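Local coordinates for oligopeptide-binding protein oppA (Lactococcus lactis, PDB 3DRF) that serves as the peptide-binding receptor of an ABC transporter that takes up oligopeptides, closing over its ligand like a Venus flytrap, at residues A[48-53]-A[194-199]; A[201-206]-A[211-216]; A[359-362]-A[368-371]. One frame throughout, in Å; residues are numbered along the deposited sequence.

Interaction 1 (A[48-53]-A[194-199]); sequences QWLSGL and VAPYQY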
loop_
_atom_site.group_PDB
_atom_site.type_symbol
_atom_site.label_atom_id
_atom_site.label_comp_id
_atom_site.label_asym_id
_atom_site.label_seq_id
_atom_site.Cartn_x
_atom_site.Cartn_y
_atom_site.Cartn_z
ATOM N N GLN A 48 -5.616 -4.251 -13.260
ATOM C CA GLN A 48 -5.849 -2.780 -13.443
ATOM C C GLN A 48 -4.498 -2.148 -13.714
ATOM O O GLN A 48 -3.666 -2.055 -12.854
ATOM C CB GLN A 48 -6.506 -2.160 -12.193
ATOM C CG GLN A 48 -6.755 -0.619 -12.353
ATOM C CD GLN A 48 -7.293 -0.271 -13.758
ATOM O OE1 GLN A 48 -6.642 0.329 -14.529
ATOM N NE2 GLN A 48 -8.530 -0.651 -14.014
ATOM N N TRP A 49 -4.297 -1.746 -14.962
ATOM C CA TRP A 49 -2.967 -1.299 -15.395
ATOM C C TRP A 49 -2.684 0.168 -15.108
ATOM O O TRP A 49 -1.582 0.616 -15.220
ATOM C CB TRP A 49 -2.792 -1.629 -16.918
ATOM C CG TRP A 49 -2.744 -3.173 -17.147
ATOM C CD1 TRP A 49 -3.795 -3.984 -17.362
ATOM C CD2 TRP A 49 -1.578 -4.003 -17.093
ATOM N NE1 TRP A 49 -3.349 -5.282 -17.480
ATOM C CE2 TRP A 49 -1.993 -5.316 -17.330
ATOM C CE3 TRP A 49 -0.196 -3.751 -16.893
ATOM C CZ2 TRP A 49 -1.091 -6.404 -17.383
ATOM C CZ3 TRP A 49 0.686 -4.837 -16.908
ATOM C CH2 TRP A 49 0.221 -6.155 -17.152
ATOM N N LEU A 50 -3.727 0.882 -14.699
ATOM C CA LEU A 50 -3.580 2.309 -14.293
ATOM C C LEU A 50 -3.389 2.396 -12.787
ATOM O O LEU A 50 -4.194 1.981 -12.033
ATOM C CB LEU A 50 -4.834 3.136 -14.683
ATOM C CG LEU A 50 -5.214 3.186 -16.181
ATOM C CD1 LEU A 50 -6.385 4.146 -16.368
ATOM C CD2 LEU A 50 -3.995 3.625 -17.083
ATOM N N SER A 51 -2.200 2.918 -12.435
ATOM C CA SER A 51 -1.834 3.037 -11.017
ATOM C C SER A 51 -2.916 3.719 -10.196
ATOM O O SER A 51 -3.269 3.253 -9.111
ATOM C CB SER A 51 -0.511 3.795 -10.878
ATOM O OG SER A 51 -0.049 3.840 -9.546
ATOM N N GLY A 52 -3.476 4.804 -10.707
ATOM C CA GLY A 52 -4.414 5.606 -9.944
ATOM C C GLY A 52 -5.664 4.835 -9.568
ATOM O O GLY A 52 -6.338 5.164 -8.590
ATOM N N LEU A 53 -6.035 3.818 -10.345
ATOM C CA LEU A 53 -7.275 3.073 -10.108
ATOM C C LEU A 53 -7.053 1.701 -9.416
ATOM O O LEU A 53 -7.971 0.969 -9.231
ATOM C CB LEU A 53 -7.969 2.808 -11.461
ATOM C CG LEU A 53 -8.245 4.094 -12.316
ATOM C CD1 LEU A 53 -9.107 3.746 -13.567
ATOM C CD2 LEU A 53 -8.964 5.215 -11.496
ATOM N N VAL A 194 2.629 7.265 -16.053
ATOM C CA VAL A 194 1.874 7.773 -17.218
ATOM C C VAL A 194 0.672 6.864 -17.535
ATOM O O VAL A 194 0.639 5.743 -17.214
ATOM C CB VAL A 194 2.803 7.866 -18.492
ATOM C CG1 VAL A 194 3.721 9.085 -18.395
ATOM C CG2 VAL A 194 3.631 6.580 -18.717
ATOM N N ALA A 195 -0.311 7.476 -18.151
ATOM C CA ALA A 195 -1.527 6.784 -18.640
ATOM C C ALA A 195 -1.702 7.131 -20.104
ATOM O O ALA A 195 -1.468 8.272 -20.476
ATOM C CB ALA A 195 -2.762 7.242 -17.814
ATOM N N PRO A 196 -2.107 6.162 -20.907
ATOM C CA PRO A 196 -2.134 6.369 -22.368
ATOM C C PRO A 196 -3.407 7.136 -22.825
ATOM O O PRO A 196 -4.393 6.534 -23.244
ATOM C CB PRO A 196 -2.055 4.935 -22.904
ATOM C CG PRO A 196 -2.766 4.088 -21.796
ATOM C CD PRO A 196 -2.299 4.755 -20.515
ATOM N N TYR A 197 -3.302 8.460 -22.761
ATOM C CA TYR A 197 -4.463 9.323 -23.024
ATOM C C TYR A 197 -5.094 9.122 -24.423
ATOM O O TYR A 197 -6.251 9.001 -24.516
ATOM C CB TYR A 197 -4.095 10.790 -22.776
ATOM C CG TYR A 197 -5.207 11.735 -23.186
ATOM C CD1 TYR A 197 -6.349 11.864 -22.426
ATOM C CD2 TYR A 197 -5.117 12.456 -24.367
ATOM C CE1 TYR A 197 -7.367 12.730 -22.832
ATOM C CE2 TYR A 197 -6.125 13.335 -24.765
ATOM C CZ TYR A 197 -7.230 13.426 -23.989
ATOM O OH TYR A 197 -8.281 14.278 -24.335
ATOM N N GLN A 198 -4.291 9.047 -25.469
ATOM C CA GLN A 198 -4.888 8.869 -26.806
ATOM C C GLN A 198 -5.627 7.535 -26.920
ATOM O O GLN A 198 -6.603 7.468 -27.579
ATOM C CB GLN A 198 -3.819 8.985 -27.916
ATOM C CG GLN A 198 -3.270 10.393 -28.150
ATOM C CD GLN A 198 -4.345 11.404 -28.526
ATOM O OE1 GLN A 198 -5.282 11.111 -29.210
ATOM N NE2 GLN A 198 -4.178 12.605 -28.057
ATOM N N TYR A 199 -5.132 6.497 -26.258
ATOM C CA TYR A 199 -5.791 5.165 -26.257
ATOM C C TYR A 199 -7.135 5.129 -25.472
ATOM O O TYR A 199 -8.012 4.412 -25.807
ATOM C CB TYR A 199 -4.810 4.171 -25.651
ATOM C CG TYR A 199 -5.188 2.698 -25.737
ATOM C CD1 TYR A 199 -5.377 2.063 -26.985
ATOM C CD2 TYR A 199 -5.272 1.921 -24.595
ATOM C CE1 TYR A 199 -5.655 0.718 -27.065
ATOM C CE2 TYR A 199 -5.566 0.568 -24.674
ATOM C CZ TYR A 199 -5.766 -0.004 -25.920
ATOM O OH TYR A 199 -6.072 -1.359 -26.036
#

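Interaction 2 (A[201-206]-A[211-216]); sequences KDVAPK and SPKTTT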
loop_
_atom_site.group_PDB
_atom_site.type_symbol
_atom_site.label_atom_id
_atom_site.label_comp_id
_atom_site.label_asym_id
_atom_site.label_seq_id
_atom_site.Cartn_x
_atom_site.Cartn_y
_atom_site.Cartn_z
ATOM N N LYS A 201 -9.027 8.030 -24.345
ATOM C CA LYS A 201 -9.803 9.278 -24.329
ATOM C C LYS A 201 -11.265 9.121 -24.788
ATOM O O LYS A 201 -12.024 9.954 -24.493
ATOM C CB LYS A 201 -9.119 10.370 -25.152
ATOM C CG LYS A 201 -9.057 10.035 -26.585
ATOM C CD LYS A 201 -8.457 11.229 -27.383
ATOM C CE LYS A 201 -8.562 10.934 -28.881
ATOM N NZ LYS A 201 -7.917 12.040 -29.647
ATOM N N ASP A 202 -11.617 8.029 -25.423
ATOM C CA ASP A 202 -13.035 7.814 -25.750
ATOM C C ASP A 202 -13.640 6.651 -24.953
ATOM O O ASP A 202 -14.566 5.959 -25.425
ATOM C CB ASP A 202 -13.231 7.595 -27.242
ATOM C CG ASP A 202 -12.878 8.817 -28.081
ATOM O OD1 ASP A 202 -13.058 9.977 -27.638
ATOM O OD2 ASP A 202 -12.425 8.600 -29.219
ATOM N N VAL A 203 -13.109 6.479 -23.753
ATOM C CA VAL A 203 -13.754 5.624 -22.759
ATOM C C VAL A 203 -14.305 6.543 -21.677
ATOM O O VAL A 203 -13.630 7.349 -21.118
ATOM C CB VAL A 203 -12.706 4.637 -22.132
ATOM C CG1 VAL A 203 -13.400 3.798 -21.048
ATOM C CG2 VAL A 203 -12.074 3.725 -23.237
ATOM N N ALA A 204 -15.585 6.415 -21.375
ATOM C CA ALA A 204 -16.165 7.266 -20.359
ATOM C C ALA A 204 -15.497 7.038 -18.985
ATOM O O ALA A 204 -15.230 5.923 -18.601
ATOM C CB ALA A 204 -17.687 6.995 -20.252
ATOM N N PRO A 205 -15.342 8.158 -18.221
ATOM C CA PRO A 205 -14.625 7.995 -16.942
ATOM C C PRO A 205 -15.226 6.910 -16.029
ATOM O O PRO A 205 -14.477 6.098 -15.552
ATOM C CB PRO A 205 -14.721 9.390 -16.330
ATOM C CG PRO A 205 -14.787 10.264 -17.558
ATOM C CD PRO A 205 -14.722 9.273 -18.742
ATOM N N LYS A 206 -16.520 6.873 -15.917
ATOM C CA LYS A 206 -17.180 5.882 -15.045
ATOM C C LYS A 206 -16.955 4.422 -15.471
ATOM O O LYS A 206 -17.083 3.556 -14.698
ATOM C CB LYS A 206 -18.707 6.170 -14.973
ATOM C CG LYS A 206 -19.444 5.762 -16.267
ATOM C CD LYS A 206 -21.002 6.072 -16.202
ATOM C CE LYS A 206 -21.777 5.570 -17.444
ATOM N NZ LYS A 206 -21.754 4.049 -17.469
ATOM N N SER A 211 -13.075 -1.193 -18.235
ATOM C CA SER A 211 -12.857 -1.315 -19.673
ATOM C C SER A 211 -11.775 -2.391 -19.988
ATOM O O SER A 211 -10.811 -2.493 -19.283
ATOM C CB SER A 211 -12.372 0.053 -20.243
ATOM O OG SER A 211 -11.956 -0.067 -21.631
ATOM N N PRO A 212 -11.911 -3.113 -21.106
ATOM C CA PRO A 212 -10.818 -3.999 -21.536
ATOM C C PRO A 212 -9.501 -3.201 -21.677
ATOM O O PRO A 212 -8.466 -3.701 -21.440
ATOM C CB PRO A 212 -11.292 -4.491 -22.918
ATOM C CG PRO A 212 -12.814 -4.484 -22.819
ATOM C CD PRO A 212 -13.107 -3.234 -21.987
ATOM N N LYS A 213 -9.593 -1.912 -21.996
ATOM C CA LYS A 213 -8.392 -1.134 -22.264
ATOM C C LYS A 213 -7.536 -0.838 -21.013
ATOM O O LYS A 213 -6.456 -0.389 -21.131
ATOM C CB LYS A 213 -8.803 0.183 -22.939
ATOM C CG LYS A 213 -9.284 -0.000 -24.424
ATOM C CD LYS A 213 -9.489 1.370 -25.141
ATOM C CE LYS A 213 -9.655 1.120 -26.571
ATOM N NZ LYS A 213 -9.635 2.505 -27.169
ATOM N N THR A 214 -8.048 -1.118 -19.820
ATOM C CA THR A 214 -7.230 -0.976 -18.586
ATOM C C THR A 214 -7.090 -2.290 -17.832
ATOM O O THR A 214 -6.584 -2.300 -16.774
ATOM C CB THR A 214 -7.823 0.084 -17.596
ATOM O OG1 THR A 214 -9.039 -0.424 -17.012
ATOM C CG2 THR A 214 -8.003 1.503 -18.290
ATOM N N THR A 215 -7.554 -3.384 -18.420
ATOM C CA THR A 215 -7.651 -4.705 -17.705
ATOM C C THR A 215 -7.015 -5.824 -18.548
ATOM O O THR A 215 -5.963 -6.276 -18.237
ATOM C CB THR A 215 -9.125 -5.013 -17.312
ATOM O OG1 THR A 215 -9.946 -4.997 -18.493
ATOM C CG2 THR A 215 -9.686 -3.917 -16.360
ATOM N N THR A 216 -7.671 -6.217 -19.629
ATOM C CA THR A 216 -7.211 -7.338 -20.486
ATOM C C THR A 216 -6.416 -6.899 -21.685
ATOM O O THR A 216 -5.651 -7.666 -22.182
ATOM C CB THR A 216 -8.413 -8.152 -20.963
ATOM O OG1 THR A 216 -9.373 -7.246 -21.487
ATOM C CG2 THR A 216 -9.038 -8.955 -19.769
HETATM O O HOH W 1 -10.495 5.627 -26.218
#

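Interaction 3 (A[359-362]-A[368-371]); sequences SLIP and FTSS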
loop_
_atom_site.group_PDB
_atom_site.type_symbol
_atom_site.label_atom_id
_atom_site.label_comp_id
_atom_site.label_asym_id
_atom_site.label_seq_id
_atom_site.Cartn_x
_atom_site.Cartn_y
_atom_site.Cartn_z
ATOM N N SER A 359 5.757 0.868 16.492
ATOM C CA SER A 359 5.235 2.094 15.832
ATOM C C SER A 359 4.887 1.797 14.371
ATOM O O SER A 359 5.038 0.728 13.921
ATOM C CB SER A 359 6.268 3.228 15.909
ATOM O OG SER A 359 7.152 3.116 14.822
ATOM N N LEU A 360 4.378 2.816 13.692
ATOM C CA LEU A 360 3.983 2.702 12.290
ATOM C C LEU A 360 5.098 2.910 11.255
ATOM O O LEU A 360 4.906 2.685 10.122
ATOM C CB LEU A 360 2.822 3.679 11.990
ATOM C CG LEU A 360 1.543 3.457 12.859
ATOM C CD1 LEU A 360 0.551 4.634 12.685
ATOM C CD2 LEU A 360 0.912 2.105 12.489
ATOM N N ILE A 361 6.262 3.290 11.715
ATOM C CA ILE A 361 7.402 3.541 10.796
ATOM C C ILE A 361 8.374 2.339 10.810
ATOM O O ILE A 361 8.983 2.079 11.813
ATOM C CB ILE A 361 8.169 4.828 11.171
ATOM C CG1 ILE A 361 7.226 6.081 11.206
ATOM C CG2 ILE A 361 9.325 5.026 10.183
ATOM C CD1 ILE A 361 6.603 6.469 9.821
ATOM N N PRO A 362 8.527 1.648 9.714
ATOM C CA PRO A 362 9.274 0.389 9.754
ATOM C C PRO A 362 10.811 0.568 9.680
ATOM O O PRO A 362 11.259 1.576 9.304
ATOM C CB PRO A 362 8.758 -0.389 8.527
ATOM C CG PRO A 362 8.398 0.657 7.565
ATOM C CD PRO A 362 7.803 1.796 8.435
ATOM N N PHE A 368 14.485 7.370 10.667
ATOM C CA PHE A 368 13.301 7.955 11.298
ATOM C C PHE A 368 12.637 7.092 12.401
ATOM O O PHE A 368 11.660 7.493 12.958
ATOM C CB PHE A 368 12.357 8.485 10.183
ATOM C CG PHE A 368 12.975 9.581 9.339
ATOM C CD1 PHE A 368 13.086 9.476 7.980
ATOM C CD2 PHE A 368 13.468 10.721 9.927
ATOM C CE1 PHE A 368 13.647 10.470 7.265
ATOM C CE2 PHE A 368 14.038 11.709 9.220
ATOM C CZ PHE A 368 14.125 11.611 7.874
ATOM N N THR A 369 13.261 5.960 12.756
ATOM C CA THR A 369 12.837 5.070 13.876
ATOM C C THR A 369 13.580 5.392 15.160
ATOM O O THR A 369 14.595 6.003 15.108
ATOM C CB THR A 369 13.061 3.540 13.533
ATOM O OG1 THR A 369 14.456 3.258 13.392
ATOM C CG2 THR A 369 12.374 3.175 12.254
ATOM N N SER A 370 13.029 4.966 16.307
ATOM C CA SER A 370 13.657 5.209 17.618
ATOM C C SER A 370 13.283 4.087 18.575
ATOM O O SER A 370 12.155 3.809 18.773
ATOM C CB SER A 370 13.144 6.540 18.194
ATOM O OG SER A 370 13.719 6.782 19.454
ATOM N N SER A 371 14.287 3.494 19.217
ATOM C CA SER A 371 14.057 2.532 20.278
ATOM C C SER A 371 13.416 3.192 21.510
ATOM O O SER A 371 12.969 2.510 22.370
ATOM C CB SER A 371 15.361 1.773 20.593
ATOM O OG SER A 371 16.312 2.620 21.189
#

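Interaction 1 (A[48-53]-A[194-199])
The pyrrolidine ring of Pro196 meets Leu50 at its CD corner, where Leu50 CD2 comes within 4.0 Å of Pro196 CD, while Trp108 packs against the same proline from elsewhere in this Venus-flytrap fold. The two side chains run at a slant to one another. The same Leu50 methyl also lies 3.9 Å from Ala195 CB, so a single branch carries the contact; chi1 of -59° sets CG anti to the carbonyl carbon, and chi2 of -175° completes the placement of CD2 against both residues. Ala195 rests in turn on Phe121 and Thr122 of helix 116-127. The loop that follows strand 34-40 is thereby joined, by buried apolar atoms alone, to the inverse gamma turn centred on Pro196, which is the N-cap residue of helix 197-200.

The aromatic rings flanking this pair are engaged elsewhere. The indole of Trp49 packs edge-to-face with Phe59, and the ring of Tyr197 does likewise with Phe121 and makes a cation-pi contact with Lys117. On the leucine side, the flat amide of Gln48 is held at both ends, NE2 by Thr214 OG1 and OE1 by the backbone: Leu50 N donates to Gln48 OE1 over 3.0 Å, in the carbonyl plane and on a lone pair.

Interaction 2 (A[201-206]-A[211-216])
Val203 turns its forked side chain toward Ser211 and the 3-10 turn 212-214 that follows it. Both methyls border the serine: CG1 lies 4.0 Å from Ser211 CB, and CG2 is 4.1 Å from Ser211 OG. Of the two, CG2 alone also meets the aliphatic part of Lys213, 4.0 Å from Lys213 CD. With CG1 opposite the backbone N (chi1 177°) and CG2 opposite the carbonyl carbon, the fork spans both residues. The lysine chain is extended beyond CG and passes the valine aslant, so that its CD touches CG2 while its ammonium group continues to Tyr199, bonding the carbonyl O of that residue and making a cation-pi contact with its ring.

The turn presenting these groups is fixed from within. Ser211 forms an ST turn, its OG accepting from Lys213 N at 3.0 Å. Its carbonyl O is gripped twice, by Thr214 N and by Thr215 OG1, which reach it from opposite faces of the carbonyl plane; Thr215 OG1 stands 2.8 Å from Ser211 O. Both segments belong to the loop between helix 197-200 and strand 224-230, and the contact folds this loop back on itself at the protein surface.

No hydrogen bond passes directly between the two segments. One water accepts from Asp202 N at 2.8 Å and only weakly from Lys213 NZ. The contact therefore rests chiefly on packing, the ammonium group finding its stronger polar partner in Tyr199 O, which with the ring probably helps to stabilise its charge.

Interaction 3 (A[359-362]-A[368-371])
Thr369 lays its methyl group against two consecutive backbone carbonyls of the facing segment: CG2 is 3.5 Å from Pro362 O and 3.6 Å from Ile361 O. The contact joins two parts of the loop between strand 354-356 and helix 381-390 of this Venus-flytrap binding protein, and Ser359 heads an ST turn in the first segment. Packing is closest around this methyl, which also meets Ile361 CG2 at 4.1 Å, the two side chains passing at a slant. The threonine torsion (chi1 65°) sets CG2 opposite its carbonyl carbon, bringing the methyl to the partner segment and leaving OG1 to make a weak hydrogen bond with Lys366 O.

Behind Ile361 the contact is buried. Its side chain packs on Phe523 and Gln527 of helix 516-533, and the ring of Phe368 leads away from the partner segment to stack with Phe523. Gln527 serves both segments, its NE2 bonding Phe368 O and its OE1 bonding Ser359 OG. Across the contact, Phe368 O lies 4.4 Å from Ile361 CG2, little more than a distant touch.

The other side is looser. Beyond Thr369 the chain moves off toward solvent, where Ser371 is exposed and Ser370 OG bonds to Ser372 OG. No hydrogen bond crosses between the segments. Within the ST turn, Ile361 N donates to Ser359 OG over 3.2 Å at an N-H...O angle of 161°.

Interactions 1 and 2 form one continuous patch, their centres about 9 Å apart. Besides the lysine of interaction 2 that reaches helix 197-200, Trp49 NE1 bonds Thr215 O at 2.9 Å, and Leu50 CD1 packs on Thr214 CG2 at 3.6 Å, so the 48-53 loop, helix 197-200 and the 211-216 turn hold together. Interaction 3 lies on the opposite side of the chain's centre, with its centre about 34 Å from that of interaction 1 and about 41 Å from that of interaction 2, and touches neither. All three are packing within the receptor, which was captured closed around an endogenous peptide.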